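Local coordinates for protein gamma-glutamyl-gamma-aminobutyrate hydrolase PuuD (Escherichia coli, PDB 6VTV) that hydrolyses the gamma-glutamyl linkage of gamma-glutamyl-gamma-aminobutyrate to release 4-aminobutanoate and glutamate in the breakdown of putrescine, at residues 49-54 and 97-102; 184-189 and 224-229; 197-202 and 213-218. All blocks are in the same frame, centred on the assembly; numbering follows the deposited sequence. Where two conformers were deposited one is given.

How the contacts relate
Contact 1 comes first along the chain and is complete before the others open; contact 3 then falls within the span between the two segments of contact 2. Contacts 1 and 2 lie on opposite sides of the chain's centre, with their centres 22 Å apart, while contacts 2 and 3 are 19 Å apart by centres and about 5 Å at their nearest atoms. None touches another. Strand 209-214 enters contact 3 and carries Glu210 to the manganese beside contact 2; helix 94-109 supplies one side of contact 1 and, through Leu108, packs on contact 3. Strand 220-223, which leads into the 224-229 loop, pairs with strand 209-214 in the main sheet, whereas contact 1 lies beside the dimer partner.

Contact 1 of 3, residues 49-54 and 97-102; sequences LPHALA and DLLSMA
Leu99 reaches from helix 94-109 into the concave side of the 49-54 loop, and both of its methyl groups are engaged. With CG anti to the backbone N (chi1 177°), the isobutyl group projects into the loop. Its CD2 meets two backbone carbonyls, standing 3.5 Å from Leu49 O and equally far from Pro50 O. The same methyl comes to the edge of the His51 imidazole, near the ring plane, at 4.2 Å from His51 CD2; the two side chains cross at roughly a right angle. The other branch touches the backbone of the short 3-10 segment 51-54, with CD1 3.7 Å from Ala54 N. Here the chains run close, Ala54 CB lying 3.7 Å from Leu99 CA.

Toward solvent the packing thins. The exposed Leu98 meets the loop through CG, 4.3 Å from Ala54 CB, and no hydrogen bond crosses between the segments, so van der Waals contact, of methyls with both carbon and backbone atoms, carries the pairing. The polar end of His51 is directed elsewhere, NE2 bonding to Met18 O.

In the alpha/beta fold the loop follows strand 45-49, whose Leu49 pairs through its backbone with Val16, and Leu99 also packs on Val17 of strand 13-23. Leu62 of helix 56-62 covers Leu49 and Leu53, while Pro50, Ala52 and Leu53 rest on Leu36, Ile40 and Leu45 of the second subunit.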
# COMPACT_ATOMS: atom_id res chain seq x y z
N LEU B 49 2.48 -2.09 -3.53
CA LEU B 49 3.92 -2.06 -3.76
C LEU B 49 4.42 -0.62 -3.80
O LEU B 49 4.08 0.12 -4.73
CB LEU B 49 4.27 -2.77 -5.07
CG LEU B 49 3.65 -4.16 -5.25
CD1 LEU B 49 3.95 -4.70 -6.65
CD2 LEU B 49 4.15 -5.12 -4.18
N PRO B 50 5.21 -0.18 -2.82
CA PRO B 50 5.78 1.17 -2.87
C PRO B 50 6.83 1.31 -3.96
O PRO B 50 7.41 0.33 -4.43
CB PRO B 50 6.40 1.36 -1.48
CG PRO B 50 5.90 0.22 -0.65
CD PRO B 50 5.57 -0.89 -1.59
N HIS B 51 7.07 2.56 -4.35
CA HIS B 51 8.00 2.86 -5.43
C HIS B 51 9.44 2.47 -5.10
O HIS B 51 10.23 2.23 -6.02
CB HIS B 51 7.94 4.35 -5.79
CG HIS B 51 6.61 4.78 -6.32
ND1 HIS B 51 6.28 6.11 -6.49
CD2 HIS B 51 5.53 4.07 -6.72
CE1 HIS B 51 5.05 6.19 -6.97
NE2 HIS B 51 4.57 4.97 -7.12
N ALA B 52 9.79 2.40 -3.81
CA ALA B 52 11.14 1.99 -3.44
C ALA B 52 11.45 0.56 -3.85
O ALA B 52 12.62 0.20 -3.98
CB ALA B 52 11.34 2.15 -1.93
N LEU B 53 10.42 -0.26 -4.07
CA LEU B 53 10.62 -1.64 -4.51
C LEU B 53 11.14 -1.74 -5.94
O LEU B 53 11.50 -2.84 -6.37
CB LEU B 53 9.32 -2.42 -4.37
CG LEU B 53 8.80 -2.55 -2.94
CD1 LEU B 53 7.62 -3.50 -2.88
CD2 LEU B 53 9.92 -3.01 -2.01
N ALA B 54 11.18 -0.62 -6.67
CA ALA B 54 11.76 -0.63 -8.01
C ALA B 54 13.25 -0.94 -7.98
O ALA B 54 13.83 -1.23 -9.03
CB ALA B 54 11.51 0.70 -8.70
N ASP B 97 6.48 5.60 -12.60
CA ASP B 97 7.07 5.25 -13.89
C ASP B 97 8.21 4.25 -13.72
O ASP B 97 8.28 3.24 -14.43
CB ASP B 97 7.59 6.51 -14.59
CG ASP B 97 6.48 7.32 -15.23
OD1 ASP B 97 5.31 6.89 -15.17
OD2 ASP B 97 6.79 8.40 -15.79
N LEU B 98 9.11 4.53 -12.78
CA LEU B 98 10.25 3.64 -12.54
C LEU B 98 9.79 2.25 -12.15
O LEU B 98 10.24 1.24 -12.71
CB LEU B 98 11.15 4.24 -11.46
CG LEU B 98 12.60 3.78 -11.43
CD1 LEU B 98 13.34 4.25 -12.68
CD2 LEU B 98 13.28 4.30 -10.17
N LEU B 99 8.87 2.16 -11.18
CA LEU B 99 8.40 0.86 -10.72
C LEU B 99 7.58 0.15 -11.79
O LEU B 99 7.73 -1.06 -11.99
CB LEU B 99 7.57 1.02 -9.44
CG LEU B 99 6.96 -0.26 -8.87
CD1 LEU B 99 8.04 -1.26 -8.50
CD2 LEU B 99 6.06 0.04 -7.67
N SER B 100 6.71 0.89 -12.49
CA SER B 100 5.86 0.28 -13.50
C SER B 100 6.68 -0.33 -14.64
O SER B 100 6.45 -1.47 -15.04
CB SER B 100 4.87 1.31 -14.05
OG SER B 100 3.94 1.70 -13.06
N MET B 101 7.64 0.44 -15.17
CA MET B 101 8.47 -0.08 -16.25
C MET B 101 9.25 -1.31 -15.80
O MET B 101 9.35 -2.29 -16.55
CB MET B 101 9.43 1.01 -16.74
CG MET B 101 8.76 2.22 -17.36
SD MET B 101 7.70 1.81 -18.76
CE MET B 101 6.12 2.40 -18.16
N ALA B 102 9.80 -1.29 -14.59
CA ALA B 102 10.61 -2.41 -14.12
C ALA B 102 9.75 -3.65 -13.90
O ALA B 102 10.14 -4.76 -14.30
CB ALA B 102 11.35 -2.02 -12.84

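Contact 2 of 3, residues 184-189 and 224-229; sequences NSLHGQ and QWHPEW. With MN (manganese (II) ion), chain D.
His187 coordinates manganese through NE2 at 2.2 Å while one face of its ring lies against Gln224. Gln224 CG sits 3.4 Å from the centroid of the His187 ring, almost straight above it, a CH-pi contact. The amide that follows is stacked on the imidazole with the planes 11° apart, a position reached because the Gln224 chain bends at chi2 (64°). Ser185 OG binds the metal too, and water 1 is a third ligand; His145, His161 and Glu210 complete the site.

Second-shell bonds reach two of these ligands. The His187 ring is held at both nitrogens, NE2 by manganese and ND1 by donating to Gln189 O at 2.8 Å, with the acceptor in the ring plane, and water 1 donates to Asn184 O. Separately, water 2 bridges the two segments by accepting from Leu186 N and donating to Gln224 O.

Alongside the metal site lies the predicted catalytic centre of the class I glutamine amidotransferase type, where His226 and Glu228 probably act with the nucleophile Cys118, whose side chain is about 3 Å from that of His226. His226 ND1 donates in its ring plane to the syn lone pair of Glu228 OE2, 2.6 Å away, and that oxygen also forms a salt bridge with Lys34. Leu186 CD1 packs obliquely on the ring, 3.7 Å from His226 CD2.

Farther out, the Asn184 amide holds the backbone of this histidine at two points. His226 N donates to an in-plane lone pair of Asn184 OD1 at 2.8 Å (N-H...O 162°), and Asn184 ND2 returns a bond to His226 O at 3.1 Å. Tyr157 meets the His226 ring edge-to-face and stacks on Trp229.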
# COMPACT_ATOMS: atom_id res chain seq x y z
N ASN B 184 -16.80 3.48 -19.43
CA ASN B 184 -16.53 4.85 -19.02
C ASN B 184 -15.23 5.34 -19.66
O ASN B 184 -14.51 4.58 -20.31
CB ASN B 184 -16.48 4.96 -17.49
CG ASN B 184 -15.55 3.94 -16.85
OD1 ASN B 184 -14.55 3.53 -17.45
ND2 ASN B 184 -15.88 3.52 -15.64
N SER B 185 -14.93 6.62 -19.48
CA SER B 185 -13.74 7.20 -20.09
C SER B 185 -13.29 8.38 -19.25
O SER B 185 -14.04 9.34 -19.07
CB SER B 185 -14.03 7.64 -21.53
OG SER B 185 -12.84 7.90 -22.25
N LEU B 186 -12.06 8.30 -18.73
CA LEU B 186 -11.49 9.36 -17.90
C LEU B 186 -10.00 9.50 -18.21
O LEU B 186 -9.13 9.32 -17.37
CB LEU B 186 -11.70 9.08 -16.41
CG LEU B 186 -13.11 8.79 -15.88
CD1 LEU B 186 -13.40 7.30 -15.93
CD2 LEU B 186 -13.26 9.32 -14.46
N HIS B 187 -9.69 9.85 -19.46
CA HIS B 187 -8.29 9.94 -19.88
C HIS B 187 -8.13 11.02 -20.94
O HIS B 187 -8.93 11.10 -21.88
CB HIS B 187 -7.78 8.59 -20.41
CG HIS B 187 -8.57 8.05 -21.56
ND1 HIS B 187 -8.07 7.99 -22.84
CD2 HIS B 187 -9.82 7.52 -21.62
CE1 HIS B 187 -8.98 7.46 -23.64
NE2 HIS B 187 -10.05 7.17 -22.92
N GLY B 188 -7.10 11.84 -20.77
CA GLY B 188 -6.75 12.86 -21.75
C GLY B 188 -5.60 12.43 -22.63
O GLY B 188 -5.26 13.11 -23.60
N GLN B 189 -4.99 11.30 -22.29
CA GLN B 189 -3.95 10.68 -23.09
C GLN B 189 -4.42 9.31 -23.56
O GLN B 189 -5.36 8.73 -23.01
CB GLN B 189 -2.64 10.56 -22.30
CG GLN B 189 -2.09 11.89 -21.79
CD GLN B 189 -0.62 11.82 -21.44
OE1 GLN B 189 -0.06 10.74 -21.26
NE2 GLN B 189 0.02 12.99 -21.35
N GLN B 224 -8.24 0.79 -21.27
CA GLN B 224 -8.15 2.24 -21.10
C GLN B 224 -9.24 2.79 -20.19
O GLN B 224 -9.04 3.85 -19.58
CB GLN B 224 -8.21 2.92 -22.47
CG GLN B 224 -8.06 4.44 -22.44
CD GLN B 224 -6.70 4.88 -21.94
OE1 GLN B 224 -5.72 4.88 -22.69
NE2 GLN B 224 -6.63 5.27 -20.68
N TRP B 225 -10.36 2.09 -20.05
CA TRP B 225 -11.44 2.53 -19.19
C TRP B 225 -11.18 2.08 -17.76
O TRP B 225 -10.09 1.59 -17.42
CB TRP B 225 -12.78 2.03 -19.72
CG TRP B 225 -12.91 0.54 -19.82
CD1 TRP B 225 -13.45 -0.29 -18.88
CD2 TRP B 225 -12.53 -0.29 -20.92
NE1 TRP B 225 -13.41 -1.59 -19.33
CE2 TRP B 225 -12.85 -1.62 -20.58
CE3 TRP B 225 -11.93 -0.04 -22.16
CZ2 TRP B 225 -12.60 -2.69 -21.43
CZ3 TRP B 225 -11.69 -1.10 -23.01
CH2 TRP B 225 -12.02 -2.41 -22.64
N HIS B 226 -12.17 2.24 -16.88
CA HIS B 226 -12.04 1.97 -15.45
C HIS B 226 -13.03 0.88 -15.05
O HIS B 226 -14.14 1.18 -14.58
CB HIS B 226 -12.27 3.24 -14.63
CG HIS B 226 -11.10 4.17 -14.63
ND1 HIS B 226 -10.34 4.40 -13.50
CD2 HIS B 226 -10.55 4.93 -15.60
CE1 HIS B 226 -9.37 5.26 -13.78
NE2 HIS B 226 -9.48 5.60 -15.05
N PRO B 227 -12.66 -0.39 -15.21
CA PRO B 227 -13.55 -1.48 -14.78
C PRO B 227 -13.60 -1.66 -13.27
O PRO B 227 -14.47 -2.38 -12.78
CB PRO B 227 -12.96 -2.71 -15.46
CG PRO B 227 -11.50 -2.40 -15.59
CD PRO B 227 -11.39 -0.90 -15.77
N GLU B 228 -12.70 -1.02 -12.51
CA GLU B 228 -12.72 -1.14 -11.06
C GLU B 228 -13.91 -0.42 -10.44
O GLU B 228 -14.26 -0.70 -9.29
CB GLU B 228 -11.42 -0.60 -10.47
CG GLU B 228 -11.42 0.90 -10.23
CD GLU B 228 -11.11 1.69 -11.49
OE1 GLU B 228 -10.94 1.08 -12.56
OE2 GLU B 228 -11.04 2.94 -11.41
N TRP B 229 -14.55 0.49 -11.18
CA TRP B 229 -15.65 1.29 -10.65
C TRP B 229 -16.86 0.40 -10.39
O TRP B 229 -17.51 -0.06 -11.34
CB TRP B 229 -15.99 2.40 -11.63
CG TRP B 229 -17.17 3.23 -11.21
CD1 TRP B 229 -18.41 3.22 -11.76
CD2 TRP B 229 -17.20 4.19 -10.15
NE1 TRP B 229 -19.23 4.11 -11.11
CE2 TRP B 229 -18.51 4.72 -10.12
CE3 TRP B 229 -16.26 4.65 -9.23
CZ2 TRP B 229 -18.89 5.69 -9.19
CZ3 TRP B 229 -16.64 5.61 -8.31
CH2 TRP B 229 -17.95 6.13 -8.30
MN MN D . -11.99 6.42 -23.70
O HOH W 1 -12.10 4.81 -22.07
O HOH W 2 -10.11 6.18 -18.56

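Contact 3 of 3, residues 197-202 and 213-218; sequences RLRVEA and SVINHP
Glu201 OE2 accepts a hydrogen bond from Ser213 OG at 2.8 Å, on its anti lone pair, and takes a second bond from Leu170 N at helix 170-174. Ser213 OG is set between its own backbone N and carbonyl carbon (chi1 79°), which turns it to the carboxylate. Arg199 NH1 also approaches the hydroxyl, but the approach is too short and too bent for a sound bond, and with two arginine conformers deposited it is doubtful.

The backbones pair as the two arms of an antiparallel beta hairpin, strands 198-203 and 209-214. Arg199 and Ser213 form a hydrogen-bonded pair: Arg199 N donates to Ser213 O at 2.7 Å and nearly straight (175°), and Ser213 N returns a bond to Arg199 O at 3.0 Å. Leu198 and Val214, a non-hydrogen-bonded pair, occupy the other face, where Leu198 CD1 meets Val214 CG2 at 3.6 Å; Leu108 of helix 94-109 packs on Val214 there. Ile215, already inside the type II turn from Val214 to His217, still donates from N to Arg197 O at 3.0 Å. Ile215 CG1 lies alongside Arg199 CB, 3.7 Å away.

Both Glu201 oxygens accept from backbone N-H groups at the start of helix 170-174, OE2 from Leu170 and OE1 from Leu171. Together with the serine hydroxyl, this donor-rich setting would be expected to favour the ionised carboxylate.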
# COMPACT_ATOMS: atom_id res chain seq x y z
N ARG B 197 4.79 -6.07 -30.49
CA ARG B 197 4.72 -6.99 -29.37
C ARG B 197 3.32 -7.08 -28.79
O ARG B 197 2.98 -8.08 -28.15
CB ARG B 197 5.70 -6.58 -28.27
CG ARG B 197 7.17 -6.67 -28.65
CD ARG B 197 8.05 -6.05 -27.58
NE ARG B 197 7.99 -6.79 -26.32
CZ ARG B 197 8.49 -6.35 -25.17
NH1 ARG B 197 9.07 -5.16 -25.11
NH2 ARG B 197 8.39 -7.09 -24.07
N LEU B 198 2.50 -6.06 -29.00
CA LEU B 198 1.15 -5.99 -28.46
C LEU B 198 0.12 -6.24 -29.55
O LEU B 198 0.34 -5.93 -30.72
CB LEU B 198 0.88 -4.61 -27.83
CG LEU B 198 1.09 -4.43 -26.32
CD1 LEU B 198 2.37 -5.09 -25.87
CD2 LEU B 198 1.08 -2.95 -25.96
N ARG B 199 -1.01 -6.81 -29.15
CA ARG B 199 -2.15 -7.03 -30.03
C ARG B 199 -3.30 -6.13 -29.59
O ARG B 199 -3.56 -5.98 -28.40
CB ARG B 199 -2.58 -8.50 -29.99
CG ARG B 199 -4.02 -8.76 -30.37
CD ARG B 199 -4.57 -10.00 -29.66
NE ARG B 199 -3.70 -11.17 -29.83
CZ ARG B 199 -3.02 -11.74 -28.85
NH1 ARG B 199 -3.09 -11.26 -27.61
NH2 ARG B 199 -2.26 -12.80 -29.09
N VAL B 200 -3.96 -5.50 -30.56
CA VAL B 200 -5.07 -4.61 -30.25
C VAL B 200 -6.28 -5.43 -29.86
O VAL B 200 -6.68 -6.36 -30.57
CB VAL B 200 -5.37 -3.68 -31.43
CG1 VAL B 200 -6.62 -2.86 -31.16
CG2 VAL B 200 -4.18 -2.77 -31.70
N GLU B 201 -6.88 -5.10 -28.71
CA GLU B 201 -8.02 -5.84 -28.19
C GLU B 201 -9.35 -5.15 -28.43
O GLU B 201 -10.35 -5.84 -28.65
CB GLU B 201 -7.84 -6.09 -26.68
CG GLU B 201 -6.77 -7.10 -26.34
CD GLU B 201 -7.23 -8.53 -26.54
OE1 GLU B 201 -8.45 -8.75 -26.75
OE2 GLU B 201 -6.38 -9.45 -26.49
N ALA B 202 -9.39 -3.82 -28.39
CA ALA B 202 -10.64 -3.10 -28.60
C ALA B 202 -10.34 -1.67 -29.03
O ALA B 202 -9.26 -1.14 -28.75
CB ALA B 202 -11.51 -3.11 -27.34
N SER B 213 -3.16 -6.32 -25.46
CA SER B 213 -2.66 -7.49 -24.76
C SER B 213 -1.33 -7.89 -25.37
O SER B 213 -1.09 -7.69 -26.56
CB SER B 213 -3.65 -8.65 -24.80
OG SER B 213 -3.60 -9.34 -26.03
N VAL B 214 -0.47 -8.47 -24.54
CA VAL B 214 0.86 -8.87 -24.99
C VAL B 214 0.77 -10.21 -25.70
O VAL B 214 0.26 -11.19 -25.13
CB VAL B 214 1.85 -8.94 -23.81
CG1 VAL B 214 3.17 -9.55 -24.26
CG2 VAL B 214 2.08 -7.55 -23.24
N ILE B 215 1.25 -10.26 -26.94
CA ILE B 215 1.30 -11.52 -27.68
C ILE B 215 2.32 -12.44 -27.03
O ILE B 215 3.35 -11.99 -26.51
CB ILE B 215 1.63 -11.25 -29.16
CG1 ILE B 215 0.64 -10.24 -29.75
CG2 ILE B 215 1.61 -12.54 -29.96
CD1 ILE B 215 1.05 -9.72 -31.11
N ASN B 216 2.03 -13.74 -27.05
CA ASN B 216 2.90 -14.79 -26.52
C ASN B 216 3.07 -14.69 -25.00
O ASN B 216 4.01 -15.27 -24.44
CB ASN B 216 4.27 -14.78 -27.20
CG ASN B 216 4.18 -15.07 -28.69
OD1 ASN B 216 3.39 -15.91 -29.12
ND2 ASN B 216 4.99 -14.38 -29.48
N HIS B 217 2.17 -13.98 -24.33
CA HIS B 217 2.09 -13.97 -22.88
C HIS B 217 0.74 -14.54 -22.46
O HIS B 217 -0.28 -14.24 -23.09
CB HIS B 217 2.25 -12.55 -22.31
CG HIS B 217 2.39 -12.50 -20.82
ND1 HIS B 217 1.32 -12.64 -19.97
CD2 HIS B 217 3.48 -12.33 -20.03
CE1 HIS B 217 1.73 -12.56 -18.72
NE2 HIS B 217 3.04 -12.37 -18.73
N PRO B 218 0.70 -15.38 -21.42
CA PRO B 218 -0.58 -16.01 -21.04
C PRO B 218 -1.69 -15.02 -20.76
O PRO B 218 -2.83 -15.24 -21.18
CB PRO B 218 -0.22 -16.82 -19.79
CG PRO B 218 1.24 -17.07 -19.91
CD PRO B 218 1.82 -15.86 -20.58
O HOH W 3 4.55 -9.99 -27.56
O HOH W 4 -1.93 -13.55 -25.90